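Local coordinates for protein esterase D (Lactobacillus rhamnosus, PDB 3DYV) that probably hydrolyses carboxylic esters, using a predicted charge-relay triad within an alpha/beta-hydrolase fold, at residues A[127-132]-A[172-177]; A[193-198]-A[224-229]. All coordinates share one frame; numbering follows the deposited sequence.

Contact 1. Residues A[127-132]-A[172-177]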
ATOM      1  N   ILE A 127       0.994  -7.203   7.137  1.00 35.21           N
ATOM      2  CA  ILE A 127       0.638  -8.380   6.323  1.00 35.47           C
ATOM      3  C   ILE A 127      -0.111  -9.428   7.148  1.00 36.28           C
ATOM      4  O   ILE A 127      -1.242  -9.792   6.822  1.00 36.26           O
ATOM      5  CB  ILE A 127       1.868  -9.054   5.634  1.00 35.47           C
ATOM      6  CG1 ILE A 127       2.707  -8.039   4.846  1.00 35.31           C
ATOM      7  CG2 ILE A 127       1.406 -10.167   4.712  1.00 35.38           C
ATOM      8  CD1 ILE A 127       1.944  -7.271   3.777  1.00 34.12           C
ATOM      9  N   LEU A 128       0.536  -9.912   8.204  1.00 37.04           N
ATOM     10  CA  LEU A 128      -0.088 -10.823   9.159  1.00 37.74           C
ATOM     11  C   LEU A 128      -1.315 -10.126   9.759  1.00 38.19           C
ATOM     12  O   LEU A 128      -1.182  -9.044  10.333  1.00 38.38           O
ATOM     13  CB  LEU A 128       0.907 -11.194  10.270  1.00 37.82           C
ATOM     14  CG  LEU A 128       2.117 -12.086   9.934  1.00 38.43           C
ATOM     15  CD1 LEU A 128       1.664 -13.432   9.425  1.00 39.03           C
ATOM     16  CD2 LEU A 128       3.084 -11.451   8.930  1.00 38.90           C
ATOM     17  N   PRO A 129      -2.516 -10.716   9.601  1.00 38.82           N
ATOM     18  CA  PRO A 129      -3.705 -10.045  10.141  1.00 39.07           C
ATOM     19  C   PRO A 129      -3.746  -9.993  11.669  1.00 39.47           C
ATOM     20  O   PRO A 129      -3.276 -10.911  12.340  1.00 39.38           O
ATOM     21  CB  PRO A 129      -4.877 -10.887   9.609  1.00 39.30           C
ATOM     22  CG  PRO A 129      -4.308 -11.794   8.588  1.00 39.24           C
ATOM     23  CD  PRO A 129      -2.862 -11.974   8.915  1.00 38.94           C
ATOM     24  N   GLY A 130      -4.307  -8.916  12.208  1.00 39.86           N
ATOM     25  CA  GLY A 130      -4.440  -8.768  13.653  1.00 40.12           C
ATOM     26  C   GLY A 130      -5.546  -7.800  14.011  1.00 40.45           C
ATOM     27  O   GLY A 130      -6.371  -7.444  13.166  1.00 40.22           O
ATOM     28  N   LYS A 131      -5.568  -7.386  15.274  1.00 40.74           N
ATOM     29  CA  LYS A 131      -6.501  -6.366  15.724  1.00 41.02           C
ATOM     30  C   LYS A 131      -6.264  -5.082  14.929  1.00 41.02           C
ATOM     31  O   LYS A 131      -5.166  -4.523  14.950  1.00 40.96           O
ATOM     32  CB  LYS A 131      -6.352  -6.108  17.231  1.00 41.16           C
ATOM     33  CG  LYS A 131      -4.941  -5.752  17.687  1.00 41.67           C
ATOM     34  N   HIS A 132      -7.289  -4.646  14.200  1.00 41.03           N
ATOM     35  CA  HIS A 132      -7.225  -3.401  13.434  1.00 40.93           C
ATOM     36  C   HIS A 132      -8.463  -2.559  13.723  1.00 40.63           C
ATOM     37  O   HIS A 132      -9.409  -3.028  14.365  1.00 40.67           O
ATOM     38  CB  HIS A 132      -7.084  -3.679  11.929  1.00 41.18           C
ATOM     39  CG  HIS A 132      -8.216  -4.463  11.337  1.00 41.90           C
ATOM     40  ND1 HIS A 132      -9.497  -3.965  11.237  1.00 42.42           N
ATOM     41  CD2 HIS A 132      -8.251  -5.700  10.785  1.00 42.71           C
ATOM     42  CE1 HIS A 132     -10.277  -4.868  10.668  1.00 42.58           C
ATOM     43  NE2 HIS A 132      -9.545  -5.929  10.382  1.00 42.41           N
ATOM     44  N   PHE A 172      -7.047 -12.902   1.720  1.00 28.70           N
ATOM     45  CA  PHE A 172      -6.007 -12.708   0.721  1.00 28.49           C
ATOM     46  C   PHE A 172      -4.647 -12.567   1.408  1.00 28.31           C
ATOM     47  O   PHE A 172      -3.659 -13.185   0.995  1.00 28.39           O
ATOM     48  CB  PHE A 172      -6.309 -11.458  -0.108  1.00 28.56           C
ATOM     49  CG  PHE A 172      -5.465 -11.340  -1.337  1.00 28.51           C
ATOM     50  CD1 PHE A 172      -5.935 -11.792  -2.559  1.00 28.96           C
ATOM     51  CD2 PHE A 172      -4.184 -10.806  -1.264  1.00 28.43           C
ATOM     52  CE1 PHE A 172      -5.145 -11.695  -3.700  1.00 28.72           C
ATOM     53  CE2 PHE A 172      -3.392 -10.704  -2.398  1.00 28.76           C
ATOM     54  CZ  PHE A 172      -3.872 -11.152  -3.615  1.00 28.72           C
ATOM     55  N   ALA A 173      -4.623 -11.759   2.464  1.00 28.04           N
ATOM     56  CA  ALA A 173      -3.406 -11.476   3.224  1.00 27.71           C
ATOM     57  C   ALA A 173      -2.779 -12.713   3.875  1.00 27.56           C
ATOM     58  O   ALA A 173      -1.553 -12.844   3.884  1.00 27.03           O
ATOM     59  CB  ALA A 173      -3.688 -10.408   4.280  1.00 27.41           C
ATOM     60  N   THR A 174      -3.600 -13.614   4.423  1.00 27.47           N
ATOM     61  CA  THR A 174      -3.061 -14.810   5.082  1.00 27.72           C
ATOM     62  C   THR A 174      -2.314 -15.719   4.098  1.00 28.00           C
ATOM     63  O   THR A 174      -1.319 -16.346   4.455  1.00 27.98           O
ATOM     64  CB  THR A 174      -4.142 -15.628   5.835  1.00 27.73           C
ATOM     65  OG1 THR A 174      -5.166 -16.057   4.929  1.00 27.00           O
ATOM     66  CG2 THR A 174      -4.758 -14.804   6.956  1.00 27.50           C
ATOM     67  N   THR A 175      -2.786 -15.774   2.855  1.00 28.44           N
ATOM     68  CA  THR A 175      -2.087 -16.522   1.813  1.00 28.79           C
ATOM     69  C   THR A 175      -0.736 -15.882   1.507  1.00 28.55           C
ATOM     70  O   THR A 175       0.278 -16.576   1.399  1.00 28.35           O
ATOM     71  CB  THR A 175      -2.943 -16.616   0.543  1.00 28.97           C
ATOM     72  OG1 THR A 175      -4.143 -17.332   0.852  1.00 30.60           O
ATOM     73  CG2 THR A 175      -2.196 -17.327  -0.573  1.00 29.81           C
ATOM     74  N   VAL A 176      -0.729 -14.557   1.389  1.00 28.21           N
ATOM     75  CA  VAL A 176       0.511 -13.818   1.208  1.00 28.24           C
ATOM     76  C   VAL A 176       1.446 -14.060   2.390  1.00 28.09           C
ATOM     77  O   VAL A 176       2.631 -14.294   2.201  1.00 28.10           O
ATOM     78  CB  VAL A 176       0.261 -12.302   1.029  1.00 28.25           C
ATOM     79  CG1 VAL A 176       1.578 -11.567   0.855  1.00 28.25           C
ATOM     80  CG2 VAL A 176      -0.661 -12.053  -0.167  1.00 27.77           C
ATOM     81  N   ALA A 177       0.905 -14.036   3.609  1.00 28.18           N
ATOM     82  CA  ALA A 177       1.715 -14.268   4.807  1.00 28.35           C
ATOM     83  C   ALA A 177       2.373 -15.655   4.805  1.00 28.41           C
ATOM     84  O   ALA A 177       3.554 -15.792   5.141  1.00 28.59           O
ATOM     85  CB  ALA A 177       0.872 -14.077   6.058  1.00 28.19           C
TER
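I127 and L128 pass beside one face of the helical segment 172-177, their CA atoms lying 6.0 Å from the CA of A173 and 5.8 Å from that of A177, respectively. The loop runs past the helix here and then leaves it, so contact is confined to its first three residues. At I127 the backbone has a positive phi (75°), unusual for a beta-branched residue, and the carbonyl oxygen O of I127 ends up 3.6 Å from CB of A173. On the helix, the bond from A177 N to A173 O is a short 2.7 Å.

In this alpha/beta-hydrolase fold, the connection between the parallel neighbouring strands 119-123 and 187-192 is largely helical, and the loop that opens it packs here against helix 155-178, which comes near its end. The chain thus offers a worked example of a long connection folded back on its own beginning.

The side chains meet through small, apolar groups. With chi1 at -52°, CG2 of I127 lies anti to N, and this branch is the one that reaches CG1 of V176 at 4.1 Å; it also borders CB of A177. I127 rests on M108 of helix 102-113 as well, so it touches two helices. L128 starts out directed away from the helix, yet its branch CD1 swings back onto CB of A177 at 3.5 Å. Further along, the ring of P129 crosses the T174 side chain at about a right angle, with CG of P129 pressed tightly to CG2 of T174, also at 3.5 Å. That methyl meets the proline while OG1 of T174 is hydrogen-bonded to O of Q171 in its own helix.

Contact 2. Residues A[193-198]-A[224-229]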
ATOM      1  N   GLY A 193       4.691   4.261  14.507  1.00 27.43           N
ATOM      2  CA  GLY A 193       4.798   3.931  15.932  1.00 27.88           C
ATOM      3  C   GLY A 193       3.621   4.362  16.790  1.00 28.31           C
ATOM      4  O   GLY A 193       3.549   4.012  17.968  1.00 28.37           O
ATOM      5  N   GLN A 194       2.712   5.145  16.217  1.00 28.85           N
ATOM      6  CA  GLN A 194       1.466   5.500  16.885  1.00 29.29           C
ATOM      7  C   GLN A 194       0.322   5.171  15.941  1.00 29.52           C
ATOM      8  O   GLN A 194      -0.557   5.998  15.687  1.00 29.48           O
ATOM      9  CB  GLN A 194       1.468   6.980  17.272  1.00 29.36           C
ATOM     10  CG  GLN A 194       2.574   7.369  18.245  1.00 29.62           C
ATOM     11  CD  GLN A 194       2.363   6.821  19.650  1.00 30.57           C
ATOM     12  OE1 GLN A 194       1.250   6.464  20.036  1.00 30.97           O
ATOM     13  NE2 GLN A 194       3.441   6.761  20.424  1.00 31.39           N
ATOM     14  N   ASP A 195       0.344   3.941  15.434  1.00 29.85           N
ATOM     15  CA  ASP A 195      -0.584   3.514  14.393  1.00 30.14           C
ATOM     16  C   ASP A 195      -1.945   3.171  14.986  1.00 30.74           C
ATOM     17  O   ASP A 195      -2.094   2.198  15.734  1.00 30.85           O
ATOM     18  CB  ASP A 195      -0.033   2.321  13.616  1.00 30.07           C
ATOM     19  CG  ASP A 195      -0.736   2.124  12.277  1.00 29.62           C
ATOM     20  OD1 ASP A 195      -1.984   2.240  12.221  1.00 28.46           O
ATOM     21  OD2 ASP A 195      -0.034   1.869  11.277  1.00 29.47           O
ATOM     22  N   GLU A 196      -2.926   3.980  14.609  1.00 31.20           N
ATOM     23  CA  GLU A 196      -4.283   3.909  15.130  1.00 31.82           C
ATOM     24  C   GLU A 196      -5.179   2.945  14.343  1.00 31.75           C
ATOM     25  O   GLU A 196      -6.291   2.637  14.775  1.00 31.64           O
ATOM     26  CB  GLU A 196      -4.894   5.325  15.142  1.00 32.14           C
ATOM     27  CG  GLU A 196      -5.277   5.930  13.756  1.00 33.22           C
ATOM     28  CD  GLU A 196      -4.095   6.451  12.918  1.00 32.89           C
ATOM     29  OE1 GLU A 196      -2.939   6.110  13.202  1.00 33.89           O
ATOM     30  OE2 GLU A 196      -4.332   7.208  11.953  1.00 36.02           O
ATOM     31  N   LEU A 197      -4.693   2.474  13.194  1.00 31.37           N
ATOM     32  CA  LEU A 197      -5.503   1.667  12.282  1.00 31.25           C
ATOM     33  C   LEU A 197      -5.117   0.191  12.251  1.00 31.03           C
ATOM     34  O   LEU A 197      -5.993  -0.667  12.169  1.00 31.13           O
ATOM     35  CB  LEU A 197      -5.452   2.265  10.871  1.00 31.49           C
ATOM     36  CG  LEU A 197      -6.319   3.520  10.709  1.00 32.48           C
ATOM     37  CD1 LEU A 197      -5.943   4.301   9.463  1.00 32.81           C
ATOM     38  CD2 LEU A 197      -7.804   3.143  10.689  1.00 33.04           C
ATOM     39  N   VAL A 198      -3.820  -0.105  12.307  1.00 30.75           N
ATOM     40  CA  VAL A 198      -3.345  -1.491  12.340  1.00 30.64           C
ATOM     41  C   VAL A 198      -2.420  -1.736  13.532  1.00 30.65           C
ATOM     42  O   VAL A 198      -1.841  -0.803  14.086  1.00 30.74           O
ATOM     43  CB  VAL A 198      -2.619  -1.877  11.028  1.00 30.66           C
ATOM     44  CG1 VAL A 198      -3.571  -1.758   9.841  1.00 30.47           C
ATOM     45  CG2 VAL A 198      -1.382  -1.017  10.820  1.00 30.30           C
ATOM     46  N   ALA A 224       4.696   8.713  14.729  1.00 31.13           N
ATOM     47  CA  ALA A 224       3.857   8.899  13.547  1.00 30.91           C
ATOM     48  C   ALA A 224       2.582   8.064  13.581  1.00 30.66           C
ATOM     49  O   ALA A 224       2.575   6.921  14.048  1.00 30.43           O
ATOM     50  CB  ALA A 224       4.652   8.575  12.289  1.00 30.92           C
ATOM     51  N   LYS A 225       1.508   8.651  13.059  1.00 30.32           N
ATOM     52  CA  LYS A 225       0.258   7.943  12.836  1.00 30.49           C
ATOM     53  C   LYS A 225       0.370   7.090  11.562  1.00 29.53           C
ATOM     54  O   LYS A 225       1.418   7.068  10.917  1.00 28.75           O
ATOM     55  CB  LYS A 225      -0.911   8.936  12.772  1.00 30.77           C
ATOM     56  CG  LYS A 225      -1.154   9.680  14.094  1.00 32.00           C
ATOM     57  CD  LYS A 225      -2.541  10.323  14.135  1.00 32.49           C
ATOM     58  CE  LYS A 225      -2.756  11.112  15.420  1.00 33.75           C
ATOM     59  NZ  LYS A 225      -3.892  12.084  15.323  1.00 35.18           N
ATOM     60  N   HIS A 226      -0.707   6.387  11.219  1.00 29.01           N
ATOM     61  CA  HIS A 226      -0.684   5.324  10.200  1.00 28.57           C
ATOM     62  C   HIS A 226      -0.095   5.710   8.839  1.00 28.11           C
ATOM     63  O   HIS A 226       0.751   4.993   8.306  1.00 27.65           O
ATOM     64  CB  HIS A 226      -2.101   4.783   9.995  1.00 28.73           C
ATOM     65  CG  HIS A 226      -2.194   3.675   8.992  1.00 28.85           C
ATOM     66  ND1 HIS A 226      -1.608   2.443   9.187  1.00 28.66           N
ATOM     67  CD2 HIS A 226      -2.822   3.608   7.795  1.00 28.93           C
ATOM     68  CE1 HIS A 226      -1.866   1.666   8.148  1.00 29.75           C
ATOM     69  NE2 HIS A 226      -2.603   2.349   7.291  1.00 29.46           N
ATOM     70  N   VAL A 227      -0.542   6.824   8.269  1.00 27.49           N
ATOM     71  CA  VAL A 227      -0.215   7.124   6.869  1.00 27.36           C
ATOM     72  C   VAL A 227       1.126   7.847   6.780  1.00 27.03           C
ATOM     73  O   VAL A 227       1.196   9.050   6.514  1.00 27.03           O
ATOM     74  CB  VAL A 227      -1.339   7.917   6.162  1.00 27.62           C
ATOM     75  CG1 VAL A 227      -1.101   7.942   4.653  1.00 27.42           C
ATOM     76  CG2 VAL A 227      -2.697   7.299   6.469  1.00 27.87           C
ATOM     77  N   ILE A 228       2.192   7.079   6.990  1.00 26.58           N
ATOM     78  CA  ILE A 228       3.547   7.626   7.072  1.00 26.45           C
ATOM     79  C   ILE A 228       4.061   8.234   5.759  1.00 26.35           C
ATOM     80  O   ILE A 228       5.054   8.957   5.766  1.00 26.38           O
ATOM     81  CB  ILE A 228       4.570   6.584   7.614  1.00 26.50           C
ATOM     82  CG1 ILE A 228       4.540   5.276   6.803  1.00 26.67           C
ATOM     83  CG2 ILE A 228       4.290   6.303   9.084  1.00 26.40           C
ATOM     84  CD1 ILE A 228       5.653   4.292   7.180  1.00 26.37           C
ATOM     85  N   THR A 229       3.388   7.955   4.646  1.00 26.26           N
ATOM     86  CA  THR A 229       3.738   8.576   3.367  1.00 26.55           C
ATOM     87  C   THR A 229       3.282  10.036   3.263  1.00 26.87           C
ATOM     88  O   THR A 229       3.744  10.766   2.391  1.00 26.64           O
ATOM     89  CB  THR A 229       3.137   7.804   2.181  1.00 26.57           C
ATOM     90  OG1 THR A 229       1.730   7.645   2.381  1.00 26.18           O
ATOM     91  CG2 THR A 229       3.796   6.435   2.034  1.00 26.23           C
TER
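H226 ND1 donates to OD2 of D195 over 2.7 Å in an almost straight bond (173°), and the pair supplies the histidine and aspartate of the predicted charge-relay triad of an alpha/beta hydrolase. The oxygen lies in the ring plane and is met on its syn side, although carboxylate and ring are turned 61° apart. D195 OD2 also bonds Q191 NE2, while H226 NE2 reaches OG of S101, the predicted nucleophile. On the other oxygen, OD1, the backbone N atoms of L197 and V198 converge, the first closing an Asx turn; this double grip fixes the carboxylate. Were D195 an alanine, H226 ND1 would probably lose its acceptor and the two amides their shared oxygen, leaving the imidazole less firmly fixed in rotation.

E196, bent at chi2 (-77°), sends OE1 back to accept from the backbone N of H226 at 3.0 Å. Nearer the strands, Q194 N donates to A224 O at 2.8 Å. Apolar groups also meet the imidazole: V198 CG2 approaches CE1 obliquely, L197 CB makes a CH-pi contact over one ring face, and CD1 of L197 lies 3.6 Å from CD2 of H226.

In the fold
The centres of contact 1 and contact 2 lie about 17 Å apart, and both segments of contact 1 precede those of contact 2 in the chain. They nevertheless touch, with H132 CB packed 3.2 Å from L197 O, and the adjoining H133 shares a backbone hydrogen bond with L197. Contact 2 carries two members of the predicted triad, and the side chain of H226 comes within about 3 Å of that of S101. Contact 1 is set further from the nucleophile: the side chain of I127 is about 8 Å from that of S101 and about 11 Å from that of H226. Just before segment 127-132, OG of S124 is hydrogen-bonded to O of H226, and S124 touches D195.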